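Long-range contact in carboxypeptidase 1 (Deinococcus radiodurans str. R1, PDB 5GIV), which probably releases amino acids one at a time from the C-terminus of peptides with broad specificity, as a zinc-binding metallocarboxypeptidase of the M32 family: residues 432-443 against 454-463. Sequence-based numbering, arbitrary orientation.
Sequences FYAAAEAANPGL and RLHGWLRENV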
loop_
_atom_site.group_PDB
_atom_site.type_symbol
_atom_site.label_atom_id
_atom_site.label_comp_id
_atom_site.label_asym_id
_atom_site.label_seq_id
_atom_site.Cartn_x
_atom_site.Cartn_y
_atom_site.Cartn_z
ATOM N N PHE A 432 11.310 -11.401 30.848
ATOM C CA PHE A 432 12.373 -11.101 29.896
ATOM C C PHE A 432 13.174 -9.888 30.338
ATOM O O PHE A 432 14.406 -9.878 30.251
ATOM C CB PHE A 432 11.800 -10.859 28.500
ATOM C CG PHE A 432 11.461 -12.111 27.765
ATOM C CD1 PHE A 432 12.435 -13.074 27.534
ATOM C CD2 PHE A 432 10.178 -12.331 27.297
ATOM C CE1 PHE A 432 12.131 -14.233 26.859
ATOM C CE2 PHE A 432 9.867 -13.493 26.615
ATOM C CZ PHE A 432 10.841 -14.446 26.398
ATOM N N TYR A 433 12.494 -8.862 30.834
ATOM C CA TYR A 433 13.190 -7.632 31.172
ATOM C C TYR A 433 14.188 -7.857 32.299
ATOM O O TYR A 433 15.330 -7.391 32.220
ATOM C CB TYR A 433 12.178 -6.565 31.551
ATOM C CG TYR A 433 12.789 -5.235 31.859
ATOM C CD1 TYR A 433 13.068 -4.335 30.843
ATOM C CD2 TYR A 433 13.089 -4.872 33.173
ATOM C CE1 TYR A 433 13.622 -3.098 31.122
ATOM C CE2 TYR A 433 13.649 -3.639 33.460
ATOM C CZ TYR A 433 13.910 -2.757 32.430
ATOM O OH TYR A 433 14.460 -1.528 32.704
ATOM N N ALA A 434 13.777 -8.584 33.348
ATOM C CA ALA A 434 14.658 -8.833 34.487
ATOM C C ALA A 434 15.887 -9.625 34.068
ATOM O O ALA A 434 16.990 -9.396 34.581
ATOM C CB ALA A 434 13.902 -9.564 35.595
ATOM N N ALA A 435 15.713 -10.587 33.160
ATOM C CA ALA A 435 16.870 -11.300 32.635
ATOM C C ALA A 435 17.812 -10.342 31.919
ATOM O O ALA A 435 19.037 -10.487 32.008
ATOM C CB ALA A 435 16.426 -12.426 31.704
ATOM N N ALA A 436 17.262 -9.352 31.206
ATOM C CA ALA A 436 18.100 -8.373 30.518
ATOM C C ALA A 436 18.870 -7.492 31.500
ATOM O O ALA A 436 20.033 -7.149 31.249
ATOM C CB ALA A 436 17.256 -7.512 29.583
ATOM N N GLU A 437 18.247 -7.104 32.613
ATOM C CA GLU A 437 18.962 -6.297 33.597
ATOM C C GLU A 437 19.994 -7.135 34.349
ATOM O O GLU A 437 21.106 -6.667 34.615
ATOM C CB GLU A 437 17.974 -5.629 34.555
ATOM C CG GLU A 437 18.579 -5.150 35.887
ATOM C CD GLU A 437 19.528 -3.940 35.778
ATOM O OE1 GLU A 437 19.572 -3.268 34.714
ATOM O OE2 GLU A 437 20.232 -3.658 36.787
ATOM N N ALA A 438 19.661 -8.385 34.671
ATOM C CA ALA A 438 20.643 -9.268 35.296
ATOM C C ALA A 438 21.909 -9.390 34.453
ATOM O O ALA A 438 23.023 -9.418 34.990
ATOM C CB ALA A 438 20.032 -10.650 35.531
ATOM N N ALA A 439 21.762 -9.446 33.127
ATOM C CA ALA A 439 22.921 -9.545 32.245
ATOM C C ALA A 439 23.549 -8.196 31.919
ATOM O O ALA A 439 24.626 -8.171 31.313
ATOM C CB ALA A 439 22.553 -10.246 30.939
ATOM N N ASN A 440 22.890 -7.084 32.243
ATOM C CA ASN A 440 23.400 -5.747 31.927
ATOM C C ASN A 440 23.099 -4.807 33.087
ATOM O O ASN A 440 22.226 -3.935 32.991
ATOM C CB ASN A 440 22.788 -5.219 30.626
ATOM C CG ASN A 440 23.043 -6.134 29.449
ATOM O OD1 ASN A 440 24.000 -5.952 28.709
ATOM N ND2 ASN A 440 22.169 -7.114 29.259
ATOM N N PRO A 441 23.855 -4.924 34.194
ATOM C CA PRO A 441 23.585 -4.093 35.379
ATOM C C PRO A 441 23.644 -2.600 35.089
ATOM O O PRO A 441 24.696 -2.068 34.722
ATOM C CB PRO A 441 24.681 -4.512 36.365
ATOM C CG PRO A 441 25.763 -5.083 35.509
ATOM C CD PRO A 441 25.066 -5.746 34.359
ATOM N N GLY A 442 22.499 -1.937 35.119
ATOM C CA GLY A 442 22.510 -0.497 35.002
ATOM C C GLY A 442 21.794 -0.039 33.758
ATOM O O GLY A 442 22.146 0.994 33.181
ATOM N N LEU A 443 20.799 -0.813 33.319
ATOM C CA LEU A 443 20.062 -0.443 32.116
ATOM C C LEU A 443 19.378 0.906 32.279
ATOM O O LEU A 443 19.431 1.747 31.375
ATOM C CB LEU A 443 19.032 -1.519 31.777
ATOM C CG LEU A 443 19.577 -2.776 31.120
ATOM C CD1 LEU A 443 18.431 -3.733 30.836
ATOM C CD2 LEU A 443 20.331 -2.408 29.855
ATOM N N ARG A 454 21.886 -1.816 24.913
ATOM C CA ARG A 454 22.144 -2.987 25.743
ATOM C C ARG A 454 20.874 -3.797 25.967
ATOM O O ARG A 454 20.898 -5.033 25.921
ATOM C CB ARG A 454 22.760 -2.570 27.077
ATOM C CG ARG A 454 24.093 -1.869 26.933
ATOM C CD ARG A 454 24.952 -2.078 28.170
ATOM N NE ARG A 454 24.353 -1.526 29.378
ATOM C CZ ARG A 454 24.713 -1.883 30.607
ATOM N NH1 ARG A 454 25.648 -2.815 30.778
ATOM N NH2 ARG A 454 24.127 -1.332 31.661
ATOM N N LEU A 455 19.754 -3.122 26.214
ATOM C CA LEU A 455 18.496 -3.845 26.362
ATOM C C LEU A 455 18.073 -4.469 25.036
ATOM O O LEU A 455 17.779 -5.668 24.964
ATOM C CB LEU A 455 17.418 -2.904 26.906
ATOM C CG LEU A 455 15.984 -3.438 26.900
ATOM C CD1 LEU A 455 15.834 -4.678 27.786
ATOM C CD2 LEU A 455 15.014 -2.342 27.336
ATOM N N HIS A 456 18.076 -3.676 23.967
ATOM C CA HIS A 456 17.707 -4.197 22.654
ATOM C C HIS A 456 18.671 -5.287 22.199
ATOM O O HIS A 456 18.241 -6.332 21.690
ATOM C CB HIS A 456 17.643 -3.043 21.651
ATOM C CG HIS A 456 17.187 -3.441 20.285
ATOM N ND1 HIS A 456 18.048 -3.542 19.219
ATOM C CD2 HIS A 456 15.970 -3.804 19.819
ATOM C CE1 HIS A 456 17.378 -3.923 18.145
ATOM N NE2 HIS A 456 16.115 -4.095 18.485
ATOM N N GLY A 457 19.976 -5.077 22.401
ATOM C CA GLY A 457 20.944 -6.097 22.026
ATOM C C GLY A 457 20.694 -7.410 22.742
ATOM O O GLY A 457 20.686 -8.478 22.122
ATOM N N TRP A 458 20.431 -7.345 24.047
ATOM C CA TRP A 458 20.131 -8.561 24.792
ATOM C C TRP A 458 18.891 -9.255 24.231
ATOM O O TRP A 458 18.889 -10.471 24.018
ATOM C CB TRP A 458 19.936 -8.225 26.274
ATOM C CG TRP A 458 19.857 -9.455 27.136
ATOM C CD1 TRP A 458 20.896 -10.076 27.778
ATOM C CD2 TRP A 458 18.684 -10.220 27.439
ATOM N NE1 TRP A 458 20.440 -11.176 28.458
ATOM C CE2 TRP A 458 19.089 -11.291 28.269
ATOM C CE3 TRP A 458 17.327 -10.099 27.097
ATOM C CZ2 TRP A 458 18.190 -12.234 28.763
ATOM C CZ3 TRP A 458 16.432 -11.036 27.588
ATOM C CH2 TRP A 458 16.866 -12.091 28.412
ATOM N N LEU A 459 17.823 -8.495 23.994
ATOM C CA LEU A 459 16.585 -9.079 23.487
ATOM C C LEU A 459 16.774 -9.643 22.090
ATOM O O LEU A 459 16.238 -10.710 21.769
ATOM C CB LEU A 459 15.468 -8.033 23.503
ATOM C CG LEU A 459 15.049 -7.556 24.896
ATOM C CD1 LEU A 459 14.211 -6.296 24.807
ATOM C CD2 LEU A 459 14.265 -8.644 25.616
ATOM N N ARG A 460 17.535 -8.950 21.245
ATOM C CA ARG A 460 17.787 -9.477 19.909
ATOM C C ARG A 460 18.572 -10.788 19.983
ATOM O O ARG A 460 18.232 -11.767 19.310
ATOM C CB ARG A 460 18.527 -8.440 19.059
ATOM C CG ARG A 460 18.712 -8.867 17.615
ATOM C CD ARG A 460 19.743 -8.017 16.897
ATOM N NE ARG A 460 21.027 -8.008 17.597
ATOM C CZ ARG A 460 21.992 -8.909 17.407
ATOM N NH1 ARG A 460 21.824 -9.906 16.536
ATOM N NH2 ARG A 460 23.125 -8.818 18.095
ATOM N N GLU A 461 19.618 -10.830 20.810
ATOM C CA GLU A 461 20.450 -12.030 20.874
ATOM C C GLU A 461 19.744 -13.194 21.557
ATOM O O GLU A 461 19.976 -14.351 21.189
ATOM C CB GLU A 461 21.771 -11.721 21.570
ATOM C CG GLU A 461 22.701 -10.887 20.719
ATOM C CD GLU A 461 23.957 -10.463 21.451
ATOM O OE1 GLU A 461 23.959 -10.449 22.711
ATOM O OE2 GLU A 461 24.960 -10.182 20.751
ATOM N N ASN A 462 18.906 -12.924 22.559
ATOM C CA ASN A 462 18.312 -13.986 23.357
ATOM C C ASN A 462 16.867 -14.305 22.985
ATOM O O ASN A 462 16.364 -15.357 23.397
ATOM C CB ASN A 462 18.392 -13.624 24.842
ATOM C CG ASN A 462 19.824 -13.577 25.339
ATOM O OD1 ASN A 462 20.384 -14.590 25.732
ATOM N ND2 ASN A 462 20.422 -12.399 25.309
ATOM N N VAL A 463 16.191 -13.445 22.213
ATOM C CA VAL A 463 14.780 -13.655 21.901
ATOM C C VAL A 463 14.534 -13.521 20.406
ATOM O O VAL A 463 14.057 -14.461 19.762
ATOM C CB VAL A 463 13.881 -12.673 22.669
ATOM C CG1 VAL A 463 12.411 -13.022 22.445
ATOM C CG2 VAL A 463 14.243 -12.641 24.144
HETATM O O HOH W 1 27.126 -2.195 33.813
#
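Arg-454 reaches past Asn-440 to the turn that ends helix 420-439, its guanidinium covered on one face by Asn-440 CB and donating from NH2 to Pro-441 O (3.2 Å, nearly straight at 171°). Pro-441 O lies in the guanidinium plane, whereas NH2 stands well above the carbonyl plane, not on a lone pair; Asp-446 pairs with NE. Next, Leu-455 sends CD1 against Ala-436 CB (3.6 Å) and beside Leu-443, while its CD2 meets the ring edge of Tyr-433. Trp-458 carries the centre: with CG anti to the backbone N (chi1 -170°), the indole lies flat on the helix, Ala-436 CA 3.8 Å from the centroid of its five-membered ring in a CH-pi contact. Ala-435 CB touches Trp-458 CH2, and Ala-439 CB lies 3.4 Å from NE1 of the same ring, whereas Asn-462 ND2, donating to Trp-458 O, sits over the rim of the opposite face. A leucine in place of Trp-458 would probably leave these three alanines without their flat cover and open a gap between the helices. Val-463 CG2 closes the row on Phe-432 CE1 (3.8 Å), at the end nearer the zinc site. The chemistry thus grades from a buried apolar core beside helix 292-306 to a polar rim, where one arginine ties the steeply crossed helices together through the turn.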